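Local coordinates for cytoplasmic Protein STM1381 (PDB 3SOZ), which is of unknown function but is probably related in fold to the class I glutamine amidotransferases, at residues P53-I56 / V57-F61; A100-L103 / I104-V108; E233-A236 / T237-N241. One frame throughout, in Å; residues are numbered along the deposited sequence.

Interaction 1: residues P53-I56 / V57-F61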
loop_
_atom_site.group_PDB
_atom_site.type_symbol
_atom_site.label_atom_id
_atom_site.label_comp_id
_atom_site.label_asym_id
_atom_site.label_seq_id
_atom_site.Cartn_x
_atom_site.Cartn_y
_atom_site.Cartn_z
ATOM N N PRO A 53 -8.735 17.510 17.910
ATOM C CA PRO A 53 -7.622 17.158 17.032
ATOM C C PRO A 53 -7.232 15.694 17.210
ATOM O O PRO A 53 -7.471 15.113 18.279
ATOM C CB PRO A 53 -6.485 18.101 17.467
ATOM C CG PRO A 53 -6.875 18.672 18.748
ATOM C CD PRO A 53 -8.362 18.527 18.910
ATOM N N ALA A 54 -6.700 15.075 16.161
ATOM C CA ALA A 54 -5.999 13.799 16.334
ATOM C C ALA A 54 -4.870 14.238 17.235
ATOM O O ALA A 54 -4.499 15.412 17.209
ATOM C CB ALA A 54 -5.490 13.290 15.008
ATOM N N HIS A 55 -4.340 13.377 18.070
ATOM C CA HIS A 55 -3.530 13.892 19.202
ATOM C C HIS A 55 -4.369 13.932 20.439
ATOM O O HIS A 55 -4.020 13.283 21.426
ATOM C CB HIS A 55 -2.905 15.290 19.048
ATOM C CG HIS A 55 -2.144 15.722 20.277
ATOM N ND1 HIS A 55 -1.331 14.855 21.002
ATOM C CD2 HIS A 55 -2.073 16.921 20.920
ATOM C CE1 HIS A 55 -0.805 15.498 22.034
ATOM N NE2 HIS A 55 -1.233 16.754 22.006
ATOM N N ILE A 56 -5.467 14.688 20.429
ATOM C CA ILE A 56 -6.406 14.454 21.523
ATOM C C ILE A 56 -6.958 13.047 21.392
ATOM O O ILE A 56 -6.969 12.309 22.361
ATOM C CB ILE A 56 -7.444 15.566 21.774
ATOM C CG1 ILE A 56 -6.733 16.785 22.411
ATOM C CG2 ILE A 56 -8.564 15.041 22.711
ATOM C CD1 ILE A 56 -7.628 18.086 22.551
ATOM N N VAL A 57 -7.322 12.649 20.182
ATOM C CA VAL A 57 -7.611 11.243 19.913
ATOM C C VAL A 57 -6.481 10.317 20.337
ATOM O O VAL A 57 -6.745 9.237 20.848
ATOM C CB VAL A 57 -7.834 10.958 18.454
ATOM C CG1 VAL A 57 -8.331 9.529 18.303
ATOM C CG2 VAL A 57 -8.794 11.968 17.810
ATOM N N GLN A 58 -5.232 10.742 20.141
ATOM C CA GLN A 58 -4.099 9.849 20.309
ATOM C C GLN A 58 -3.693 9.615 21.773
ATOM O O GLN A 58 -3.063 8.580 22.102
ATOM C CB GLN A 58 -2.911 10.391 19.546
ATOM C CG GLN A 58 -2.961 10.119 18.090
ATOM C CD GLN A 58 -1.696 10.563 17.388
ATOM O OE1 GLN A 58 -1.313 11.744 17.441
ATOM N NE2 GLN A 58 -1.049 9.629 16.707
ATOM N N THR A 59 -4.033 10.598 22.614
ATOM C CA THR A 59 -3.687 10.632 24.042
ATOM C C THR A 59 -4.910 10.502 25.010
ATOM O O THR A 59 -4.865 9.678 25.901
ATOM C CB THR A 59 -2.922 11.930 24.399
ATOM O OG1 THR A 59 -3.762 13.049 24.115
ATOM C CG2 THR A 59 -1.590 12.063 23.611
ATOM N N ARG A 60 -5.967 11.313 24.826
ATOM C CA ARG A 60 -7.112 11.433 25.767
ATOM C C ARG A 60 -8.442 10.935 25.188
ATOM O O ARG A 60 -9.487 11.536 25.451
ATOM C CB ARG A 60 -7.377 12.908 26.146
ATOM C CG ARG A 60 -6.373 13.695 27.008
ATOM C CD ARG A 60 -6.985 15.119 27.241
ATOM N NE ARG A 60 -6.077 16.197 27.710
ATOM C CZ ARG A 60 -6.262 16.959 28.812
ATOM N NH1 ARG A 60 -7.321 16.775 29.618
ATOM N NH2 ARG A 60 -5.381 17.917 29.126
ATOM N N PHE A 61 -8.447 9.879 24.382
ATOM C CA PHE A 61 -9.719 9.499 23.737
ATOM C C PHE A 61 -10.723 8.828 24.682
ATOM O O PHE A 61 -10.382 7.823 25.290
ATOM C CB PHE A 61 -9.543 8.629 22.488
ATOM C CG PHE A 61 -10.827 8.449 21.727
ATOM C CD1 PHE A 61 -11.337 9.478 20.943
ATOM C CD2 PHE A 61 -11.552 7.290 21.830
ATOM C CE1 PHE A 61 -12.546 9.338 20.269
ATOM C CE2 PHE A 61 -12.778 7.128 21.130
ATOM C CZ PHE A 61 -13.269 8.158 20.362
HETATM O O HOH W 1 -0.156 12.446 20.068
#
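ND1 and CE1 of the His55 imidazole are the ring atoms that meet Thr59. The methyl CG2 of Thr59 comes up obliquely and lies 3.8 Å from His55 ND1. A water joins the ring to the second flat group, the amide of Gln58. It sits 2.8 Å from His55 ND1 and donates to Gln58 OE1 at 3.0 Å. The Gln58 chain turns back along the His55 backbone. Gln58 CG lies 3.5 Å from His55 N, and OE1 is close to the same nitrogen without bonding to it. The chain is extended beyond CG, and the amide twist (chi3 -58°) sets where OE1 meets the water.

His55 is the N-cap residue of the short helix 56-59, which follows strand 48-53. That strand runs parallel to strand 5-10 in the central sheet, so the contact is the turn from a strand into a helix. His55 O takes two bonds from one residue. Thr59 OG1 donates to His55 O at 2.7 Å and Thr59 N to His55 O at 2.9 Å. The hydroxyl can do so because OG1 stands between the backbone N and the carbonyl carbon (chi1 61°). The amide approaches from above the carbonyl plane, whereas the hydroxyl is tilted only 18° from it.

Across the cap, Val57 N bonds Pro53 O at 3.1 Å, in the carbonyl plane. Val57 CG2 lies against Ala54 CA, and the buried Val57 side chain also packs on Thr83 and Phe84 of helix 81-85. Arg60 N bonds Ile56 O at 2.8 Å where the chain leaves the helix.

Interaction 2: residues A100-L103 / I104-V108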
loop_
_atom_site.group_PDB
_atom_site.type_symbol
_atom_site.label_atom_id
_atom_site.label_comp_id
_atom_site.label_asym_id
_atom_site.label_seq_id
_atom_site.Cartn_x
_atom_site.Cartn_y
_atom_site.Cartn_z
ATOM N N ALA A 100 -11.610 2.207 20.222
ATOM C CA ALA A 100 -12.278 3.529 19.987
ATOM C C ALA A 100 -13.347 3.537 18.903
ATOM O O ALA A 100 -14.225 4.408 18.883
ATOM C CB ALA A 100 -11.246 4.581 19.654
ATOM N N LEU A 101 -13.249 2.580 17.987
ATOM C CA LEU A 101 -14.140 2.485 16.846
ATOM C C LEU A 101 -15.353 1.640 17.228
ATOM O O LEU A 101 -16.445 1.823 16.661
ATOM C CB LEU A 101 -13.392 1.887 15.647
ATOM C CG LEU A 101 -12.805 2.726 14.490
ATOM C CD1 LEU A 101 -12.623 4.234 14.747
ATOM C CD2 LEU A 101 -11.513 2.118 13.956
ATOM N N GLN A 102 -15.162 0.707 18.172
ATOM C CA GLN A 102 -16.285 0.025 18.785
ATOM C C GLN A 102 -17.064 1.105 19.500
ATOM O O GLN A 102 -18.277 1.174 19.361
ATOM C CB GLN A 102 -15.859 -1.051 19.796
ATOM C CG GLN A 102 -16.065 -2.499 19.366
ATOM C CD GLN A 102 -17.400 -2.745 18.705
ATOM O OE1 GLN A 102 -17.552 -3.712 17.968
ATOM N NE2 GLN A 102 -18.365 -1.879 18.951
ATOM N N LEU A 103 -16.360 1.965 20.235
ATOM C CA LEU A 103 -17.021 3.064 20.916
ATOM C C LEU A 103 -17.916 3.894 20.022
ATOM O O LEU A 103 -19.037 4.208 20.410
ATOM C CB LEU A 103 -16.029 3.971 21.651
ATOM C CG LEU A 103 -15.729 3.469 23.065
ATOM C CD1 LEU A 103 -14.300 3.820 23.578
ATOM C CD2 LEU A 103 -16.844 3.936 24.026
ATOM N N ILE A 104 -17.434 4.254 18.836
ATOM C CA ILE A 104 -18.229 5.081 17.933
ATOM C C ILE A 104 -19.389 4.253 17.377
ATOM O O ILE A 104 -20.524 4.739 17.270
ATOM C CB ILE A 104 -17.354 5.753 16.856
ATOM C CG1 ILE A 104 -16.520 6.863 17.507
ATOM C CG2 ILE A 104 -18.202 6.374 15.746
ATOM C CD1 ILE A 104 -15.175 7.072 16.902
ATOM N N ALA A 105 -19.115 2.993 17.080
ATOM C CA ALA A 105 -20.135 2.091 16.601
ATOM C C ALA A 105 -21.289 1.973 17.603
ATOM O O ALA A 105 -22.477 2.157 17.234
ATOM C CB ALA A 105 -19.535 0.713 16.324
ATOM N N ASP A 106 -20.932 1.634 18.851
ATOM C CA ASP A 106 -21.865 1.522 19.949
ATOM C C ASP A 106 -22.676 2.788 19.990
ATOM O O ASP A 106 -23.901 2.719 19.871
ATOM C CB ASP A 106 -21.134 1.267 21.280
ATOM C CG ASP A 106 -20.683 -0.205 21.434
ATOM O OD1 ASP A 106 -20.832 -1.028 20.493
ATOM O OD2 ASP A 106 -20.171 -0.550 22.513
ATOM N N TYR A 107 -22.002 3.937 20.093
ATOM C CA TYR A 107 -22.668 5.237 20.132
ATOM C C TYR A 107 -23.724 5.408 19.048
ATOM O O TYR A 107 -24.845 5.825 19.325
ATOM C CB TYR A 107 -21.634 6.342 20.011
ATOM C CG TYR A 107 -22.189 7.698 19.638
ATOM C CD1 TYR A 107 -22.337 8.057 18.311
ATOM C CD2 TYR A 107 -22.528 8.631 20.612
ATOM C CE1 TYR A 107 -22.845 9.291 17.941
ATOM C CE2 TYR A 107 -23.040 9.884 20.262
ATOM C CZ TYR A 107 -23.193 10.205 18.909
ATOM O OH TYR A 107 -23.675 11.434 18.508
ATOM N N VAL A 108 -23.355 5.101 17.811
ATOM C CA VAL A 108 -24.256 5.273 16.684
ATOM C C VAL A 108 -25.480 4.360 16.794
ATOM O O VAL A 108 -26.607 4.834 16.675
ATOM C CB VAL A 108 -23.523 5.073 15.325
ATOM C CG1 VAL A 108 -24.516 4.997 14.159
ATOM C CG2 VAL A 108 -22.536 6.174 15.107
#
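Gln102 O and Asp106 N form the straightest backbone bond of this stretch of helix 100-109, 2.7 Å long with an N-H...O angle of 178°. The other carbonyls of the first turn are taken in the same i to i+4 pattern. Ala100 O accepts from Ile104 N at 3.2 Å, Leu101 O from Ala105 N at 2.9 Å, and Leu103 O from Tyr107 N at 3.0 Å. One step further on, Ile104 O receives Val108 N. At the start of the helix, the amides of Leu101 and Gln102 both donate to Asp99 OD1, so one carboxylate oxygen serves two amide N-H groups.

The side chains of Gln102 and Asp106, joined by that backbone bond, also approach each other. The glutamine chain is bent at chi2 (-44°), which swings its amide along the helix toward the acid. Gln102 NE2 ends 3.0 Å from Asp106 OD1. The amide and carboxylate planes are turned 48° apart, and the angle at the nitrogen is too poor for a hydrogen bond. The approach is probably still favourable electrostatically. The Tyr107 hydroxyl is satisfied from outside, by Tyr71 O.

On the apolar side, Leu101 CD1 and Ile104 CD1 are 4.4 Å apart. Ile104 CD1 also lies 3.5 Å from Ala100 O. These side chains face the fold: Leu101 packs on Phe84 and Leu85 of helix 81-85, and Ile104 on Phe84. Leu103 and Tyr107 lean on Leu68 of helix 65-69. Ile104 and Tyr107 touch Ile74, which places the helix against strand 73-77 of the central sheet.

Interaction 3: residues E233-A236 / T237-N241; sequences EHYA and TFWCN
The first turn of the C-terminal helix 235-246 carries a T-shaped (edge-to-face) aromatic pair spaced i to i+4. Trp239 points the edge of its five-membered ring at one face of Tyr235. The centroids are 4.7 Å apart and the planes stand at 80°. Tyr235 has CG anti to its backbone N (chi1 -178°), while Trp239 has CG beside its backbone N (chi1 -68°). These turns bring the two rings together along the helix.

The backbone of the turn is closed by Phe238 N to His234 O, 2.9 Å, and Cys240 N to Ala236 O, 3.1 Å. Tyr235 O takes weak bonds from Phe238 N and Trp239 N. CD1 of Trp239 also lies 3.3 Å from Tyr235 O.

The pair is part of a larger aromatic cluster. Phe229 meets Tyr235 edge-to-face, as Phe216 does Trp239. Leu38 of helix 36-42 touches both rings of the pair. The phenol OH of Tyr235 bonds Cys220 O. Phe238, the residue just before Trp239, sets CE2 over one face of the indole. At the indole's edge, Trp239 NE1 comes 3.2 Å from Tyr235 CE1.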
loop_
_atom_site.group_PDB
_atom_site.type_symbol
_atom_site.label_atom_id
_atom_site.label_comp_id
_atom_site.label_asym_id
_atom_site.label_seq_id
_atom_site.Cartn_x
_atom_site.Cartn_y
_atom_site.Cartn_z
ATOM N N GLU A 233 -22.259 29.566 -2.455
ATOM C CA GLU A 233 -23.239 30.259 -1.616
ATOM C C GLU A 233 -23.812 29.252 -0.623
ATOM O O GLU A 233 -23.966 29.537 0.567
ATOM C CB GLU A 233 -24.348 30.906 -2.449
ATOM C CG GLU A 233 -25.131 32.013 -1.670
ATOM C CD GLU A 233 -26.674 31.912 -1.843
ATOM O OE1 GLU A 233 -27.413 32.247 -0.868
ATOM O OE2 GLU A 233 -27.132 31.485 -2.946
ATOM N N HIS A 234 -24.053 28.051 -1.137
ATOM C CA HIS A 234 -24.708 26.976 -0.405
ATOM C C HIS A 234 -23.796 26.174 0.533
ATOM O O HIS A 234 -24.246 25.230 1.183
ATOM C CB HIS A 234 -25.433 26.066 -1.398
ATOM C CG HIS A 234 -26.474 26.779 -2.219
ATOM N ND1 HIS A 234 -27.630 27.298 -1.669
ATOM C CD2 HIS A 234 -26.521 27.070 -3.544
ATOM C CE1 HIS A 234 -28.343 27.874 -2.624
ATOM N NE2 HIS A 234 -27.694 27.746 -3.770
ATOM N N TYR A 235 -22.533 26.584 0.636
ATOM C CA TYR A 235 -21.536 25.820 1.372
ATOM C C TYR A 235 -21.921 25.608 2.835
ATOM O O TYR A 235 -22.126 24.469 3.241
ATOM C CB TYR A 235 -20.125 26.444 1.209
ATOM C CG TYR A 235 -18.992 25.679 1.908
ATOM C CD1 TYR A 235 -18.494 24.485 1.382
ATOM C CD2 TYR A 235 -18.423 26.161 3.094
ATOM C CE1 TYR A 235 -17.468 23.787 2.020
ATOM C CE2 TYR A 235 -17.402 25.461 3.749
ATOM C CZ TYR A 235 -16.924 24.284 3.208
ATOM O OH TYR A 235 -15.915 23.607 3.853
ATOM N N ALA A 236 -22.045 26.692 3.605
ATOM C CA ALA A 236 -22.358 26.607 5.051
ATOM C C ALA A 236 -23.676 25.851 5.360
ATOM O O ALA A 236 -23.699 24.849 6.078
ATOM C CB ALA A 236 -22.365 27.992 5.674
ATOM N N THR A 237 -24.761 26.317 4.766
ATOM C CA THR A 237 -26.047 25.675 4.906
ATOM C C THR A 237 -25.961 24.195 4.529
ATOM O O THR A 237 -26.645 23.345 5.115
ATOM C CB THR A 237 -27.101 26.398 4.020
ATOM O OG1 THR A 237 -27.237 27.751 4.477
ATOM C CG2 THR A 237 -28.458 25.696 4.082
ATOM N N PHE A 238 -25.138 23.875 3.546
ATOM C CA PHE A 238 -25.110 22.506 3.119
ATOM C C PHE A 238 -24.655 21.591 4.255
ATOM O O PHE A 238 -25.184 20.495 4.407
ATOM C CB PHE A 238 -24.220 22.316 1.906
ATOM C CG PHE A 238 -23.802 20.907 1.701
ATOM C CD1 PHE A 238 -24.653 20.008 1.073
ATOM C CD2 PHE A 238 -22.556 20.468 2.149
ATOM C CE1 PHE A 238 -24.274 18.690 0.874
ATOM C CE2 PHE A 238 -22.168 19.140 1.964
ATOM C CZ PHE A 238 -23.024 18.249 1.318
ATOM N N TRP A 239 -23.667 22.032 5.033
ATOM C CA TRP A 239 -23.126 21.185 6.095
ATOM C C TRP A 239 -24.058 21.195 7.298
ATOM O O TRP A 239 -24.380 20.144 7.855
ATOM C CB TRP A 239 -21.699 21.596 6.473
ATOM C CG TRP A 239 -20.686 21.329 5.377
ATOM C CD1 TRP A 239 -20.030 22.253 4.612
ATOM C CD2 TRP A 239 -20.223 20.047 4.929
ATOM N NE1 TRP A 239 -19.204 21.631 3.711
ATOM C CE2 TRP A 239 -19.299 20.275 3.888
ATOM C CE3 TRP A 239 -20.499 18.731 5.308
ATOM C CZ2 TRP A 239 -18.643 19.234 3.232
ATOM C CZ3 TRP A 239 -19.853 17.698 4.652
ATOM C CH2 TRP A 239 -18.941 17.954 3.620
ATOM N N CYS A 240 -24.525 22.378 7.679
ATOM C CA CYS A 240 -25.548 22.471 8.687
ATOM C C CYS A 240 -26.704 21.498 8.394
ATOM O O CYS A 240 -27.081 20.711 9.264
ATOM C CB CYS A 240 -26.012 23.913 8.824
ATOM S SG CYS A 240 -24.733 24.999 9.603
ATOM N N ASN A 241 -27.230 21.499 7.178
ATOM C CA ASN A 241 -28.279 20.549 6.847
ATOM C C ASN A 241 -27.844 19.111 7.006
ATOM O O ASN A 241 -28.653 18.274 7.396
ATOM C CB ASN A 241 -28.757 20.704 5.412
ATOM C CG ASN A 241 -29.856 21.759 5.244
ATOM O OD1 ASN A 241 -29.799 22.859 5.786
ATOM N ND2 ASN A 241 -30.848 21.420 4.428
#

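The three contacts follow one another in series; none nests in or crosses another. Each is local, so none closes a long loop. Interaction 1 turns the chain from strand 48-53 into helix 56-59. Interaction 2 lies in helix 100-109, which leads to strand 113-117. The two touch through Phe61, whose CE2 is 3.3 Å from Ala100 CB and whose CZ reaches Ile104 CD1. This ties the loop just after helix 56-59 to helix 100-109. Interaction 3 begins the C-terminal helix, packed near helix 36-42. It stands apart: its nearest atoms are about 17 Å from interaction 1 and about 14 Å from interaction 2.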